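Local structure of histidinol dehydrogenase (Elizabethkingia anophelis NUHP1, 6AN0) at residues I126-Y132 with K208-G214; I159-P165 with I184-A190; I234-A238 with Y382-S386. The protein probably catalyses the zinc-dependent, two-step NAD-linked oxidation of L-histidinol to L-histidine, the last step of histidine biosynthesis. One frame throughout, in Å; residues are numbered along the deposited sequence.

Contact 1 of 3, residues I126-Y132 with K208-G214; sequences IENIGIY and KADKIFG. With EDO (1,2-ethanediol), chain D.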
# COMPACT_ATOMS: atom_id res chain seq x y z
N ILE A 126 -11.84 -4.03 2.94
CA ILE A 126 -12.18 -2.69 2.46
C ILE A 126 -13.58 -2.75 1.88
O ILE A 126 -13.86 -3.57 1.00
CB ILE A 126 -11.16 -2.20 1.42
CG1 ILE A 126 -9.76 -2.09 2.06
CG2 ILE A 126 -11.60 -0.85 0.81
CD1 ILE A 126 -8.65 -1.87 1.01
N GLU A 127 -14.47 -1.89 2.37
CA GLU A 127 -15.90 -2.11 2.16
C GLU A 127 -16.31 -1.89 0.71
O GLU A 127 -17.08 -2.68 0.15
CB GLU A 127 -16.70 -1.19 3.09
CG GLU A 127 -18.19 -1.46 3.09
CD GLU A 127 -18.95 -0.48 3.98
OE1 GLU A 127 -18.85 0.75 3.74
OE2 GLU A 127 -19.63 -0.93 4.92
N ASN A 128 -15.81 -0.83 0.07
CA ASN A 128 -16.24 -0.46 -1.28
C ASN A 128 -15.05 -0.52 -2.23
O ASN A 128 -14.09 0.23 -2.08
CB ASN A 128 -16.86 0.94 -1.28
CG ASN A 128 -18.09 1.02 -0.38
OD1 ASN A 128 -19.16 0.56 -0.74
ND2 ASN A 128 -17.92 1.58 0.81
N ILE A 129 -15.15 -1.41 -3.22
CA ILE A 129 -14.06 -1.70 -4.15
C ILE A 129 -14.50 -1.25 -5.54
O ILE A 129 -15.62 -1.57 -5.96
CB ILE A 129 -13.72 -3.20 -4.16
CG1 ILE A 129 -13.24 -3.66 -2.77
CG2 ILE A 129 -12.77 -3.54 -5.30
CD1 ILE A 129 -11.94 -3.05 -2.32
N GLY A 130 -13.64 -0.51 -6.24
CA GLY A 130 -13.88 -0.14 -7.63
C GLY A 130 -12.86 -0.81 -8.54
O GLY A 130 -11.66 -0.80 -8.25
N ILE A 131 -13.35 -1.39 -9.65
CA ILE A 131 -12.50 -2.07 -10.63
C ILE A 131 -12.70 -1.40 -11.98
O ILE A 131 -13.84 -1.27 -12.44
CB ILE A 131 -12.83 -3.57 -10.73
CG1 ILE A 131 -12.53 -4.29 -9.40
CG2 ILE A 131 -12.03 -4.22 -11.88
CD1 ILE A 131 -13.16 -5.71 -9.32
N TYR A 132 -11.60 -0.98 -12.60
CA TYR A 132 -11.62 -0.43 -13.95
C TYR A 132 -11.11 -1.46 -14.95
O TYR A 132 -10.03 -2.02 -14.75
CB TYR A 132 -10.75 0.83 -14.03
CG TYR A 132 -10.87 1.43 -15.40
CD1 TYR A 132 -12.02 2.12 -15.76
CD2 TYR A 132 -9.90 1.22 -16.37
CE1 TYR A 132 -12.19 2.64 -17.02
CE2 TYR A 132 -10.07 1.75 -17.66
CZ TYR A 132 -11.21 2.45 -17.97
OH TYR A 132 -11.42 3.00 -19.22
N LYS A 208 -19.52 5.62 -4.32
CA LYS A 208 -18.09 5.85 -4.42
C LYS A 208 -17.31 4.72 -3.76
O LYS A 208 -17.76 4.11 -2.78
CB LYS A 208 -17.70 7.19 -3.81
CG LYS A 208 -17.63 7.27 -2.31
CD LYS A 208 -17.23 8.69 -1.89
CE LYS A 208 -17.30 8.88 -0.38
NZ LYS A 208 -16.46 7.89 0.33
N ALA A 209 -16.13 4.46 -4.32
CA ALA A 209 -15.22 3.42 -3.88
C ALA A 209 -14.30 3.92 -2.78
O ALA A 209 -14.00 5.12 -2.69
CB ALA A 209 -14.39 2.94 -5.07
N ASP A 210 -13.85 3.00 -1.92
CA ASP A 210 -12.75 3.29 -1.01
C ASP A 210 -11.39 3.05 -1.64
O ASP A 210 -10.41 3.69 -1.24
CB ASP A 210 -12.86 2.43 0.26
CG ASP A 210 -14.17 2.66 1.01
OD1 ASP A 210 -14.87 1.67 1.32
OD2 ASP A 210 -14.50 3.84 1.29
N LYS A 211 -11.32 2.14 -2.60
CA LYS A 211 -10.07 1.79 -3.27
C LYS A 211 -10.39 1.38 -4.70
O LYS A 211 -11.36 0.65 -4.93
CB LYS A 211 -9.33 0.66 -2.52
CG LYS A 211 -7.92 0.37 -3.03
CD LYS A 211 -7.14 -0.49 -2.01
CE LYS A 211 -5.74 -0.84 -2.51
NZ LYS A 211 -4.94 -1.53 -1.42
N ILE A 212 -9.58 1.85 -5.65
CA ILE A 212 -9.78 1.59 -7.08
C ILE A 212 -8.62 0.77 -7.62
O ILE A 212 -7.46 1.10 -7.39
CB ILE A 212 -9.92 2.91 -7.86
CG1 ILE A 212 -11.17 3.68 -7.39
CG2 ILE A 212 -9.93 2.66 -9.38
CD1 ILE A 212 -11.22 5.16 -7.86
N PHE A 213 -8.96 -0.29 -8.38
CA PHE A 213 -8.01 -1.24 -8.94
C PHE A 213 -8.10 -1.26 -10.46
O PHE A 213 -9.18 -1.08 -11.03
CB PHE A 213 -8.31 -2.66 -8.46
CG PHE A 213 -8.07 -2.88 -7.00
CD1 PHE A 213 -6.93 -3.54 -6.57
CD2 PHE A 213 -9.00 -2.45 -6.06
CE1 PHE A 213 -6.71 -3.76 -5.22
CE2 PHE A 213 -8.78 -2.67 -4.71
CZ PHE A 213 -7.64 -3.32 -4.29
N GLY A 214 -6.98 -1.55 -11.12
CA GLY A 214 -6.98 -1.87 -12.53
C GLY A 214 -6.23 -0.85 -13.37
O GLY A 214 -6.43 0.36 -13.23
C1 EDO D . -0.70 -4.04 -4.22
O1 EDO D . -0.99 -4.55 -2.91
C2 EDO D . -2.02 -3.46 -4.72
O2 EDO D . -2.51 -2.63 -3.69

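Contact 2 of 3, residues I159-P165 with I184-A190; sequences ITLCTPP and IKNIYKA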
# COMPACT_ATOMS: atom_id res chain seq x y z
N ILE A 159 -18.77 -4.31 -4.68
CA ILE A 159 -17.78 -4.33 -5.75
C ILE A 159 -18.40 -3.69 -6.99
O ILE A 159 -19.43 -4.15 -7.48
CB ILE A 159 -17.31 -5.76 -6.07
CG1 ILE A 159 -16.67 -6.39 -4.82
CG2 ILE A 159 -16.35 -5.71 -7.27
CD1 ILE A 159 -16.43 -7.89 -4.91
N THR A 160 -17.75 -2.65 -7.49
CA THR A 160 -18.19 -1.94 -8.69
C THR A 160 -17.21 -2.24 -9.81
O THR A 160 -16.00 -2.30 -9.58
CB THR A 160 -18.24 -0.43 -8.42
OG1 THR A 160 -19.42 -0.14 -7.67
CG2 THR A 160 -18.26 0.36 -9.73
N LEU A 161 -17.73 -2.44 -11.03
CA LEU A 161 -16.87 -2.60 -12.20
C LEU A 161 -17.31 -1.59 -13.26
O LEU A 161 -18.48 -1.59 -13.66
CB LEU A 161 -16.95 -4.03 -12.74
CG LEU A 161 -15.86 -4.39 -13.76
CD1 LEU A 161 -15.58 -5.89 -13.66
CD2 LEU A 161 -16.25 -4.02 -15.18
N CYS A 162 -16.38 -0.74 -13.71
CA CYS A 162 -16.60 0.21 -14.80
C CYS A 162 -15.82 -0.23 -16.03
O CYS A 162 -14.63 -0.53 -15.94
CB CYS A 162 -16.15 1.62 -14.42
SG CYS A 162 -17.19 2.43 -13.19
N THR A 163 -16.48 -0.20 -17.19
CA THR A 163 -15.82 -0.55 -18.45
C THR A 163 -16.57 0.15 -19.57
O THR A 163 -17.81 0.19 -19.52
CB THR A 163 -15.78 -2.08 -18.64
OG1 THR A 163 -14.97 -2.44 -19.77
CG2 THR A 163 -17.17 -2.66 -18.80
N PRO A 164 -15.89 0.75 -20.54
CA PRO A 164 -16.57 1.66 -21.48
C PRO A 164 -17.32 0.90 -22.56
O PRO A 164 -16.89 -0.17 -23.01
CB PRO A 164 -15.42 2.48 -22.07
CG PRO A 164 -14.20 1.65 -21.87
CD PRO A 164 -14.42 0.88 -20.60
N PRO A 165 -18.45 1.44 -23.01
CA PRO A 165 -19.20 0.82 -24.11
C PRO A 165 -18.55 1.07 -25.46
O PRO A 165 -17.77 2.00 -25.65
CB PRO A 165 -20.56 1.51 -24.04
CG PRO A 165 -20.21 2.90 -23.53
CD PRO A 165 -19.12 2.66 -22.51
N ILE A 184 -20.05 -10.27 -9.36
CA ILE A 184 -20.10 -8.81 -9.47
C ILE A 184 -21.43 -8.44 -10.13
O ILE A 184 -21.71 -8.87 -11.26
CB ILE A 184 -18.91 -8.28 -10.27
CG1 ILE A 184 -17.59 -8.60 -9.55
CG2 ILE A 184 -19.05 -6.78 -10.50
CD1 ILE A 184 -16.37 -8.29 -10.36
N LYS A 185 -22.26 -7.67 -9.42
CA LYS A 185 -23.57 -7.29 -9.93
C LYS A 185 -23.68 -5.82 -10.32
O LYS A 185 -24.63 -5.46 -11.02
CB LYS A 185 -24.66 -7.61 -8.90
CG LYS A 185 -24.78 -9.08 -8.56
CD LYS A 185 -25.21 -9.88 -9.78
CE LYS A 185 -24.92 -11.36 -9.62
NZ LYS A 185 -25.59 -11.92 -8.42
N ASN A 186 -22.76 -4.98 -9.89
CA ASN A 186 -22.81 -3.54 -10.14
C ASN A 186 -21.83 -3.23 -11.26
O ASN A 186 -20.65 -2.98 -11.01
CB ASN A 186 -22.47 -2.75 -8.87
CG ASN A 186 -23.46 -2.97 -7.73
OD1 ASN A 186 -24.59 -3.42 -7.94
ND2 ASN A 186 -23.04 -2.65 -6.51
N ILE A 187 -22.32 -3.24 -12.50
CA ILE A 187 -21.49 -3.07 -13.69
C ILE A 187 -21.98 -1.85 -14.44
O ILE A 187 -23.18 -1.74 -14.74
CB ILE A 187 -21.54 -4.32 -14.58
CG1 ILE A 187 -21.17 -5.58 -13.77
CG2 ILE A 187 -20.64 -4.16 -15.80
CD1 ILE A 187 -21.32 -6.86 -14.57
N TYR A 188 -21.07 -0.93 -14.75
CA TYR A 188 -21.41 0.37 -15.30
C TYR A 188 -20.68 0.61 -16.61
O TYR A 188 -19.48 0.35 -16.73
CB TYR A 188 -21.08 1.48 -14.29
CG TYR A 188 -21.75 1.23 -12.96
CD1 TYR A 188 -21.03 0.75 -11.88
CD2 TYR A 188 -23.12 1.43 -12.82
CE1 TYR A 188 -21.66 0.51 -10.66
CE2 TYR A 188 -23.75 1.19 -11.62
CZ TYR A 188 -23.02 0.73 -10.54
OH TYR A 188 -23.65 0.50 -9.35
N LYS A 189 -21.42 1.14 -17.58
CA LYS A 189 -20.89 1.51 -18.89
C LYS A 189 -20.20 2.86 -18.76
O LYS A 189 -20.83 3.91 -18.91
CB LYS A 189 -22.00 1.56 -19.92
CG LYS A 189 -22.75 0.25 -20.12
CD LYS A 189 -23.91 0.47 -21.10
CE LYS A 189 -24.71 -0.81 -21.30
NZ LYS A 189 -25.75 -0.66 -22.36
N ALA A 190 -18.90 2.84 -18.47
CA ALA A 190 -18.15 4.08 -18.27
C ALA A 190 -16.66 3.79 -18.41
O ALA A 190 -16.18 2.75 -17.94
CB ALA A 190 -18.41 4.68 -16.88
O HOH W 1 -21.29 -5.99 -7.43

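Contact 3 of 3, residues I234-A238 with Y382-S386; sequences IDMPA and YSGVS. With EDO (1,2-ethanediol), chain D.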
# COMPACT_ATOMS: atom_id res chain seq x y z
N ILE A 234 -5.49 3.61 -4.19
CA ILE A 234 -5.36 2.90 -5.47
C ILE A 234 -4.42 1.71 -5.30
O ILE A 234 -3.66 1.63 -4.33
CB ILE A 234 -4.87 3.83 -6.60
CG1 ILE A 234 -3.44 4.31 -6.35
CG2 ILE A 234 -5.85 5.01 -6.76
CD1 ILE A 234 -2.87 5.13 -7.51
N ASP A 235 -4.48 0.78 -6.27
CA ASP A 235 -3.74 -0.48 -6.13
C ASP A 235 -2.24 -0.26 -6.23
O ASP A 235 -1.49 -0.64 -5.33
CB ASP A 235 -4.22 -1.54 -7.14
CG ASP A 235 -4.37 -1.02 -8.58
OD1 ASP A 235 -4.27 0.21 -8.85
OD2 ASP A 235 -4.62 -1.88 -9.46
N MET A 236 -1.79 0.38 -7.30
CA MET A 236 -0.37 0.61 -7.48
C MET A 236 -0.18 1.59 -8.64
O MET A 236 -1.13 1.81 -9.40
CB MET A 236 0.34 -0.70 -7.78
CG MET A 236 -0.08 -1.25 -9.11
SD MET A 236 0.63 -2.88 -9.37
CE MET A 236 -0.26 -3.83 -8.15
N PRO A 237 1.02 2.16 -8.82
CA PRO A 237 1.27 2.97 -10.02
C PRO A 237 1.31 2.12 -11.28
O PRO A 237 1.50 0.91 -11.24
CB PRO A 237 2.64 3.61 -9.74
CG PRO A 237 2.92 3.36 -8.31
CD PRO A 237 2.19 2.13 -7.93
N ALA A 238 1.16 2.79 -12.42
CA ALA A 238 1.00 2.09 -13.69
C ALA A 238 2.20 2.30 -14.61
O ALA A 238 3.07 3.14 -14.39
CB ALA A 238 -0.30 2.55 -14.38
N TYR A 382 6.62 -2.04 -4.55
CA TYR A 382 5.25 -2.51 -4.47
C TYR A 382 5.21 -4.00 -4.73
O TYR A 382 6.12 -4.56 -5.34
CB TYR A 382 4.33 -1.82 -5.51
CG TYR A 382 4.09 -0.36 -5.26
CD1 TYR A 382 2.93 0.08 -4.61
CD2 TYR A 382 5.02 0.60 -5.68
CE1 TYR A 382 2.69 1.44 -4.39
CE2 TYR A 382 4.80 1.96 -5.46
CZ TYR A 382 3.63 2.37 -4.81
OH TYR A 382 3.39 3.71 -4.58
N SER A 383 4.10 -4.63 -4.32
CA SER A 383 3.78 -6.02 -4.64
C SER A 383 2.72 -6.07 -5.73
O SER A 383 2.02 -5.10 -6.00
CB SER A 383 3.27 -6.79 -3.41
OG SER A 383 4.16 -6.71 -2.31
N GLY A 384 2.57 -7.24 -6.34
CA GLY A 384 1.39 -7.48 -7.14
C GLY A 384 0.14 -7.50 -6.28
O GLY A 384 0.20 -7.66 -5.06
N VAL A 385 -1.01 -7.29 -6.92
CA VAL A 385 -2.27 -7.40 -6.19
C VAL A 385 -2.39 -8.78 -5.55
O VAL A 385 -2.01 -9.80 -6.14
CB VAL A 385 -3.46 -7.11 -7.13
CG1 VAL A 385 -4.79 -7.47 -6.46
CG2 VAL A 385 -3.46 -5.62 -7.51
N SER A 386 -2.91 -8.82 -4.32
CA SER A 386 -3.15 -10.09 -3.62
C SER A 386 -4.32 -9.91 -2.67
O SER A 386 -4.97 -8.85 -2.65
CB SER A 386 -1.89 -10.57 -2.88
OG SER A 386 -1.65 -9.75 -1.72
C1 EDO D . -0.70 -4.04 -4.22
O1 EDO D . -0.99 -4.55 -2.91
C2 EDO D . -2.02 -3.46 -4.72
O2 EDO D . -2.51 -2.63 -3.69

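Contact 1 of 3, residues I126-Y132 with K208-G214
Gly130 is hydrogen-bonded to both Lys211 and Phe213 in the tight, buried part of the two strands. The amide of Gly130 gives a straight bond to Lys211 O (N to O 2.9 Å, 171° at the hydrogen), and Gly130 O takes the Phe213 amide at 2.8 Å (N to O). The same carbonyl oxygen lies in the plane of the Phe213 ring, at its edge. The ladder ends with Tyr132 N bonded to Phe213 O. Glycine lets Ala209 close in: Ala209 CB is 3.7 Å from Gly130 N. On the face that carries Ile129 and Phe213, Ile129 CD1 approaches Phe213 CE2 obliquely (4.0 Å) and Ile129 CG2 lies by CD2, while Phe390 stacks on that ring. On the face of Ile212, helix 192-201 provides the cover.

The strands 128-132 and 211-213 are parallel neighbours in the mixed sheet of this ALDH-like fold, and the carboxyl end of the pair brings in Tyr132, a predicted NAD(+)-binding residue, whose hydroxyl is bonded to Gly192 N.

At the amino end Asn128 and Asp210 grip each other. Asp210 N donates to Asn128 O at 2.8 Å. In return Asp210 OD1 accepts from Asn128 N at 2.9 Å and from Asn128 ND2 at 3.1 Å, both donors arriving from one face of the carboxylate, which is turned 59° from the side-chain amide. With CG of Asn128 folded back beside its own backbone N (chi1 -61°), the two donors can converge on one oxygen; Asn128 OD1 accepts from Asn158 ND2. Beside this pair, Ile126 CD1 meets Lys211 CD at 3.6 Å, the two side chains crossing nearly at right angles. The solvent side begins at exposed Glu127 and at the end of the extended lysine, which continues to Ser389 O, with a weak bond to ethanediol.

Contact 2 of 3, residues I159-P165 with I184-A190
The beta-alpha-beta unit of strand 158-163, helix 173-181 and strand 186-189 is closed by this contact, in which the two strands lie side by side and parallel in the mixed sheet. Their segments diverge by 21°, and the ladder alternates regularly: Leu161 N to Asn186 O (3.0 Å), Tyr188 N to Leu161 O (2.9 Å) and Thr163 N to Tyr188 O are all close to straight. CA-H...O contacts fill the steps between, as from Ile187 CA to Leu161 O.

Side chains sort to two faces. Thr160, Cys162 and Tyr188 share one, where helix 192-201 covers Thr160 and Cys162. Here the methyl CG2 of Thr160 sits 3.5 Å from Tyr188 CD1, at the edge of the ring and near its plane, with OG1 of the same threonine in plane at that edge. The threonine torsion (chi1 -77°) sets CG2 anti to the backbone N and OG1 beside it, and both branches reach the ring edge. Cys162 SG packs on Tyr188 CB (4.2 Å). Leu161 and Ile187 occupy the other face, Ile187 lying against Leu176 and Ala179 of helix 173-181. Ile184 crosses Ile159 at about a right angle, Ile184 CG1 to Ile159 CG2 3.9 Å, and Ile184 CG2 reaches Leu161 CB.

A water joins the amino ends, donating to Ile159 O (2.6 Å) and accepting from Lys185 N. Farther along, Lys189 extends away to a salt bridge with Glu74, while its CB touches Pro165 CD. At the carboxyl end, near the predicted NAD(+)-binding residues Tyr132 and Gln194, the ladder bends: Ala190 N bonds to Thr163 O at 3.1 Å, but approaches from 65° out of the carbonyl plane.

Contact 3 of 3, residues I234-A238 with Y382-S386
Met236, Tyr382 and Pro237 account for most of the surface buried where the two loops meet. Pro237 faces the tyrosine from the opposite direction and lays its CD over one face of the ring, 3.5 Å from the centroid and 15° off the normal, a CH-pi contact. The methylene is displaced toward the rim, so that Tyr382 CZ is its nearest ring atom at 3.4 Å; Pro237 CG follows, 3.7 Å from Tyr382 CE2. On the same tyrosine, Met236 CB approaches CD1 obliquely.

The thioether reaches farther along the second loop. CG of Met236 lies between the backbone N and the carbonyl carbon (chi1 67°), and a bend at chi3 (69°) brings the methyl round to the main chain: Met236 CE is 3.4 Å from Ser383 O and 3.7 Å from Val385 CG2, whose side chain it crosses at about a right angle. Apolar contacts therefore carry the join between the protein segments. An ethanediol, probably from the crystallisation liquor, lodges beside them and donates from O2 to Asp235 O at 2.8 Å, with C2 against Val385 CG2 and C1 near Ser383 O.

Asp235 itself is turned to other partners, a salt bridge with Lys224 of helix 218-227 and a hydrogen bond to Gly214 N. Ser383 OG pairs with Lys393 N of the second subunit, and Tyr382 packs on Ala233 of that subunit, placing the contact at the dimer interface. The loop 234-238 connects strand 233-234 of the mixed sheet to strand 242-247 of the six-stranded parallel sheet, and 382-386 precedes strand 391-399.

In the fold
Contacts 1 and 2 are adjacent parts of one sheet: strand 117-132 pairs with 158-163, with Ile131 N 2.8 Å from Thr160 O and Ile129 O 2.8 Å from Thr160 N, and their centres are about 11 Å apart. Contact 3 joins contact 1, about 13 Å away between centres, where Asp235 OD2 lies 2.9 Å from Gly214 N. It stays about 11 Å from contact 2 between nearest atoms. Contact 1 holds Tyr132 of the predicted NAD(+) site, about 6 Å from Asn217 between side chains, and the carboxyl end of contact 2 comes near Tyr132 and Gln194. Contact 3 approaches the predicted catalytic region, with Met236 about 7 Å from Glu330 between side chains.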